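Local structure of cytochrome P450 (Novosphingobium aromaticivorans, 3OFT) at residues C134-D139 and L390-R395; V246-A251 and F369-D374. The protein belongs to the cytochrome P450 family (CYP101C1) and holds a heme, protoporphyrin IX containing iron, within a largely helical fold. One frame throughout, in Å; residues are numbered along the deposited sequence.

Interaction 1: C134-D139 and L390-R395; sequences CDFVSD and LPLVWR
Phe136 and Leu390 lie side by side and point the same way, with Phe136 CD2 3.8 Å from Leu390 CD2, while Leu392 comes at a slant to the ring's other ortho carbon, Phe136 CD1, with its CD1 methyl at 3.7 Å. With CG opposite the backbone N (chi1 -176°), the Phe136 side chain rests its CB and near ring carbons on the two leucines and extends to Ile243 of helix 221-252. Cys134 and Leu392 send their side chains to the same face of the sheet. There the Cys134 sulfur meets the Trp394 indole edge-on, nearly in the ring plane, with SG 3.8 Å from CZ3, a sulfur-aromatic contact. The indole nitrogen of Trp394 is bonded to the backbone oxygen of Arg129, which helps fix the ring's rotation. The Val137 and Leu390 side chains cross at about a right angle, CG2 of the valine lying 4.0 Å from CB of the leucine.

Beneath these side chains Cys134 N donates to Leu392 O (3.2 Å) and Leu392 N to Cys134 O (3.1 Å, nearly straight on the carbonyl). Phe136 N then reaches Leu390 O at 3.0 Å from above the carbonyl plane. Water 1 accepts from both Val137 N and Leu390 N, bridging the backbones just past the ladder, where one chain segment has turned into helix 136-141. This is a short antiparallel ladder that runs directly into the first turn of that helix, in a small sheet of the P450 fold.

Interaction 2: V246-A251 and F369-D374; sequences VALHLA and FALAPD
Ala247, the first residue of helix segment 246-251 to meet strand 369-371, turns its carbonyl oxygen to the edge of the Phe369 ring, near the ring plane, with O 3.9 Å from CE1. One residue on, Leu248 starts out away from the strand but brings its CD1 methyl back to 4.1 Å from Leu371 CD2, the two side chains meeting at a slant. Leu250 packs more closely: its CB lies 3.5 Å from Phe369 CZ, and its remaining side chain continues toward Leu359 of helix 348-365. Ala251 is the most enclosed by the strand. Its small methyl fits between two larger groups, with CB 4.0 Å from Phe369 CE1 and 4.1 Å from Leu371 CD2. Phe369 CG lies between the backbone N and the carbonyl carbon (chi1 60°), which swings the ring to the helix. Trp362 of helix 348-365 also meets the ring edge-to-face.

The axes of helix segment 246-251 and strand 369-371 are nearly perpendicular, at 97°, and 7.8 Å apart at closest approach. No direct hydrogen bond joins them; water 2 donates to Ala251 O at 3.0 Å and to Phe369 O at 2.6 Å. The contact is therefore chiefly apolar, with a single water linking two backbone carbonyls that cannot bond to each other.

Overall arrangement
Of the parts involved, the chain from the N terminus reaches strand 133-135 and the start of helix 136-141 first, then helix 221-252, strand 369-371 and finally strand 386-394. Interaction 1 closes the wide loop from 134-139 to 390-395, and interaction 2, between 246-251 and 369-374, is nested within it. Their centres are about 8 Å apart. Strands 369-371 and 386-394 are antiparallel neighbours, with probable hydrogen bonds from Ala372 N to Pro391 O and from Val393 N to Ala370 O. Phe136 also packs on Ala247, and Leu390 on Leu371. Together the contacts tie the C-terminal sheet to helix 221-252 and to the beginning of helix 136-141.

Interaction 1: C134-D139 and L390-R395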
loop_
_atom_site.group_PDB
_atom_site.type_symbol
_atom_site.label_atom_id
_atom_site.label_comp_id
_atom_site.label_asym_id
_atom_site.label_seq_id
_atom_site.Cartn_x
_atom_site.Cartn_y
_atom_site.Cartn_z
ATOM N N CYS A 134 23.698 2.231 -4.264
ATOM C CA CYS A 134 22.712 1.218 -4.646
ATOM C C CYS A 134 21.646 1.872 -5.473
ATOM O O CYS A 134 21.513 3.098 -5.471
ATOM C CB CYS A 134 22.086 0.517 -3.427
ATOM S SG CYS A 134 21.066 1.604 -2.394
ATOM N N ASP A 135 20.896 1.038 -6.193
ATOM C CA ASP A 135 19.642 1.458 -6.806
ATOM C C ASP A 135 18.610 0.973 -5.803
ATOM O O ASP A 135 18.213 -0.180 -5.810
ATOM C CB ASP A 135 19.505 0.826 -8.206
ATOM C CG ASP A 135 20.656 1.235 -9.154
ATOM O OD1 ASP A 135 21.380 0.335 -9.662
ATOM O OD2 ASP A 135 20.844 2.465 -9.366
ATOM N N PHE A 136 18.192 1.872 -4.921
ATOM C CA PHE A 136 17.472 1.483 -3.714
ATOM C C PHE A 136 16.145 0.786 -4.000
ATOM O O PHE A 136 15.762 -0.107 -3.261
ATOM C CB PHE A 136 17.238 2.695 -2.823
ATOM C CG PHE A 136 16.586 2.354 -1.506
ATOM C CD1 PHE A 136 17.369 1.998 -0.424
ATOM C CD2 PHE A 136 15.186 2.363 -1.365
ATOM C CE1 PHE A 136 16.785 1.670 0.798
ATOM C CE2 PHE A 136 14.589 2.034 -0.155
ATOM C CZ PHE A 136 15.411 1.699 0.942
ATOM N N VAL A 137 15.448 1.191 -5.049
ATOM C CA VAL A 137 14.181 0.551 -5.384
ATOM C C VAL A 137 14.426 -0.904 -5.771
ATOM O O VAL A 137 13.762 -1.803 -5.236
ATOM C CB VAL A 137 13.405 1.297 -6.502
ATOM C CG1 VAL A 137 12.200 0.483 -6.989
ATOM C CG2 VAL A 137 13.000 2.682 -6.032
ATOM N N SER A 138 15.353 -1.152 -6.700
ATOM C CA SER A 138 15.513 -2.522 -7.152
ATOM C C SER A 138 16.354 -3.364 -6.181
ATOM O O SER A 138 16.149 -4.566 -6.098
ATOM C CB SER A 138 16.050 -2.593 -8.598
ATOM O OG SER A 138 17.238 -1.866 -8.690
ATOM N N ASP A 139 17.278 -2.744 -5.433
ATOM C CA ASP A 139 18.180 -3.496 -4.522
ATOM C C ASP A 139 17.612 -3.691 -3.117
ATOM O O ASP A 139 18.046 -4.594 -2.385
ATOM C CB ASP A 139 19.559 -2.798 -4.379
ATOM C CG ASP A 139 20.283 -2.625 -5.708
ATOM O OD1 ASP A 139 20.025 -3.432 -6.616
ATOM O OD2 ASP A 139 21.098 -1.688 -5.852
ATOM N N LEU A 390 15.799 5.251 -7.330
ATOM C CA LEU A 390 16.306 5.997 -6.216
ATOM C C LEU A 390 17.787 5.704 -5.997
ATOM O O LEU A 390 18.144 4.843 -5.218
ATOM C CB LEU A 390 15.456 5.675 -4.961
ATOM C CG LEU A 390 15.801 6.345 -3.642
ATOM C CD1 LEU A 390 15.912 7.884 -3.807
ATOM C CD2 LEU A 390 14.743 5.951 -2.587
ATOM N N PRO A 391 18.661 6.425 -6.711
ATOM C CA PRO A 391 20.089 6.140 -6.656
ATOM C C PRO A 391 20.739 6.833 -5.455
ATOM O O PRO A 391 20.769 8.079 -5.390
ATOM C CB PRO A 391 20.604 6.738 -7.974
ATOM C CG PRO A 391 19.697 7.925 -8.224
ATOM C CD PRO A 391 18.323 7.490 -7.693
ATOM N N LEU A 392 21.256 6.026 -4.523
ATOM C CA LEU A 392 21.898 6.507 -3.304
ATOM C C LEU A 392 23.395 6.287 -3.372
ATOM O O LEU A 392 23.841 5.389 -4.072
ATOM C CB LEU A 392 21.348 5.739 -2.095
ATOM C CG LEU A 392 19.812 5.858 -1.929
ATOM C CD1 LEU A 392 19.370 5.099 -0.683
ATOM C CD2 LEU A 392 19.395 7.321 -1.855
ATOM N N VAL A 393 24.148 7.088 -2.613
ATOM C CA VAL A 393 25.589 6.979 -2.483
ATOM C C VAL A 393 25.961 7.258 -1.022
ATOM O O VAL A 393 25.224 7.962 -0.296
ATOM C CB VAL A 393 26.352 7.957 -3.444
ATOM C CG1 VAL A 393 26.069 7.633 -4.896
ATOM C CG2 VAL A 393 26.002 9.459 -3.157
ATOM N N TRP A 394 27.058 6.650 -0.585
ATOM C CA TRP A 394 27.595 6.828 0.748
ATOM C C TRP A 394 29.061 6.397 0.765
ATOM O O TRP A 394 29.542 5.724 -0.157
ATOM C CB TRP A 394 26.763 6.064 1.802
ATOM C CG TRP A 394 26.754 4.596 1.581
ATOM C CD1 TRP A 394 27.643 3.690 2.081
ATOM C CD2 TRP A 394 25.817 3.852 0.778
ATOM N NE1 TRP A 394 27.321 2.410 1.627
ATOM C CE2 TRP A 394 26.211 2.490 0.830
ATOM C CE3 TRP A 394 24.696 4.209 -0.001
ATOM C CZ2 TRP A 394 25.523 1.476 0.156
ATOM C CZ3 TRP A 394 24.007 3.187 -0.684
ATOM C CH2 TRP A 394 24.423 1.834 -0.593
ATOM N N ARG A 395 29.782 6.797 1.811
ATOM C CA ARG A 395 31.184 6.412 1.935
ATOM C C ARG A 395 31.193 5.089 2.669
ATOM O O ARG A 395 30.781 5.021 3.815
ATOM C CB ARG A 395 31.938 7.445 2.764
ATOM C CG ARG A 395 32.117 8.776 2.104
ATOM C CD ARG A 395 33.003 9.640 3.017
ATOM N NE ARG A 395 33.074 11.032 2.582
ATOM C CZ ARG A 395 34.070 11.535 1.860
ATOM N NH1 ARG A 395 35.080 10.749 1.486
ATOM N NH2 ARG A 395 34.051 12.818 1.509
HETATM O O HOH W 1 16.611 2.325 -7.892
#

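Interaction 2: V246-A251 and F369-D374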
loop_
_atom_site.group_PDB
_atom_site.type_symbol
_atom_site.label_atom_id
_atom_site.label_comp_id
_atom_site.label_asym_id
_atom_site.label_seq_id
_atom_site.Cartn_x
_atom_site.Cartn_y
_atom_site.Cartn_z
ATOM N N VAL A 246 10.261 6.678 2.305
ATOM C CA VAL A 246 11.002 6.928 3.563
ATOM C C VAL A 246 12.502 7.113 3.300
ATOM O O VAL A 246 13.145 8.051 3.838
ATOM C CB VAL A 246 10.737 5.827 4.583
ATOM C CG1 VAL A 246 11.743 5.995 5.761
ATOM C CG2 VAL A 246 9.252 5.959 5.095
ATOM N N ALA A 247 13.064 6.242 2.477
ATOM C CA ALA A 247 14.498 6.389 2.121
ATOM C C ALA A 247 14.771 7.666 1.328
ATOM O O ALA A 247 15.808 8.305 1.542
ATOM C CB ALA A 247 15.025 5.162 1.333
ATOM N N LEU A 248 13.875 7.987 0.398
ATOM C CA LEU A 248 13.984 9.207 -0.428
ATOM C C LEU A 248 13.972 10.439 0.504
ATOM O O LEU A 248 14.848 11.313 0.399
ATOM C CB LEU A 248 12.840 9.296 -1.432
ATOM C CG LEU A 248 12.747 10.621 -2.212
ATOM C CD1 LEU A 248 14.105 10.938 -2.936
ATOM C CD2 LEU A 248 11.600 10.514 -3.220
ATOM N N HIS A 249 13.004 10.460 1.432
ATOM C CA HIS A 249 12.943 11.532 2.426
ATOM C C HIS A 249 14.264 11.723 3.154
ATOM O O HIS A 249 14.788 12.878 3.213
ATOM C CB HIS A 249 11.818 11.332 3.459
ATOM C CG HIS A 249 11.808 12.404 4.509
ATOM N ND1 HIS A 249 11.055 13.548 4.385
ATOM C CD2 HIS A 249 12.507 12.538 5.663
ATOM C CE1 HIS A 249 11.258 14.330 5.435
ATOM N NE2 HIS A 249 12.138 13.741 6.226
ATOM N N LEU A 250 14.798 10.641 3.722
ATOM C CA LEU A 250 16.044 10.706 4.478
ATOM C C LEU A 250 17.204 11.184 3.608
ATOM O O LEU A 250 18.005 12.010 4.067
ATOM C CB LEU A 250 16.386 9.366 5.141
ATOM C CG LEU A 250 15.401 8.866 6.200
ATOM C CD1 LEU A 250 15.714 7.383 6.585
ATOM C CD2 LEU A 250 15.505 9.765 7.450
ATOM N N ALA A 251 17.307 10.662 2.387
ATOM C CA ALA A 251 18.373 11.093 1.436
ATOM C C ALA A 251 18.308 12.598 1.139
ATOM O O ALA A 251 19.355 13.263 1.048
ATOM C CB ALA A 251 18.292 10.294 0.122
ATOM N N PHE A 369 24.068 9.133 4.085
ATOM C CA PHE A 369 23.853 8.819 2.668
ATOM C C PHE A 369 23.147 9.969 1.951
ATOM O O PHE A 369 22.526 10.836 2.591
ATOM C CB PHE A 369 23.125 7.454 2.473
ATOM C CG PHE A 369 21.764 7.400 3.107
ATOM C CD1 PHE A 369 20.614 7.695 2.367
ATOM C CD2 PHE A 369 21.631 7.108 4.458
ATOM C CE1 PHE A 369 19.341 7.672 2.955
ATOM C CE2 PHE A 369 20.328 7.106 5.077
ATOM C CZ PHE A 369 19.200 7.376 4.301
ATOM N N ALA A 370 23.226 9.977 0.612
ATOM C CA ALA A 370 22.684 11.069 -0.190
ATOM C C ALA A 370 22.252 10.566 -1.547
ATOM O O ALA A 370 22.598 9.440 -1.946
ATOM C CB ALA A 370 23.767 12.187 -0.386
ATOM N N LEU A 371 21.541 11.415 -2.293
ATOM C CA LEU A 371 21.261 11.052 -3.675
ATOM C C LEU A 371 22.568 11.088 -4.502
ATOM O O LEU A 371 23.475 11.871 -4.202
ATOM C CB LEU A 371 20.233 11.998 -4.276
ATOM C CG LEU A 371 18.818 11.940 -3.684
ATOM C CD1 LEU A 371 18.049 13.083 -4.316
ATOM C CD2 LEU A 371 18.104 10.616 -3.932
ATOM N N ALA A 372 22.652 10.244 -5.520
ATOM C CA ALA A 372 23.782 10.279 -6.464
ATOM C C ALA A 372 23.840 11.618 -7.194
ATOM O O ALA A 372 22.795 12.215 -7.478
ATOM C CB ALA A 372 23.682 9.153 -7.466
ATOM N N PRO A 373 25.054 12.088 -7.517
ATOM C CA PRO A 373 25.100 13.408 -8.162
ATOM C C PRO A 373 24.547 13.476 -9.595
ATOM O O PRO A 373 24.029 14.521 -9.974
ATOM C CB PRO A 373 26.597 13.750 -8.165
ATOM C CG PRO A 373 27.282 12.419 -8.225
ATOM C CD PRO A 373 26.396 11.486 -7.381
ATOM N N ASP A 374 24.654 12.406 -10.386
ATOM C CA ASP A 374 24.265 12.509 -11.821
ATOM C C ASP A 374 23.119 11.593 -12.288
ATOM O O ASP A 374 22.932 11.396 -13.495
ATOM C CB ASP A 374 25.485 12.311 -12.739
ATOM C CG ASP A 374 25.935 10.849 -12.823
ATOM O OD1 ASP A 374 25.731 10.195 -13.889
ATOM O OD2 ASP A 374 26.475 10.344 -11.807
HETATM O O HOH W 2 22.080 13.400 2.410
#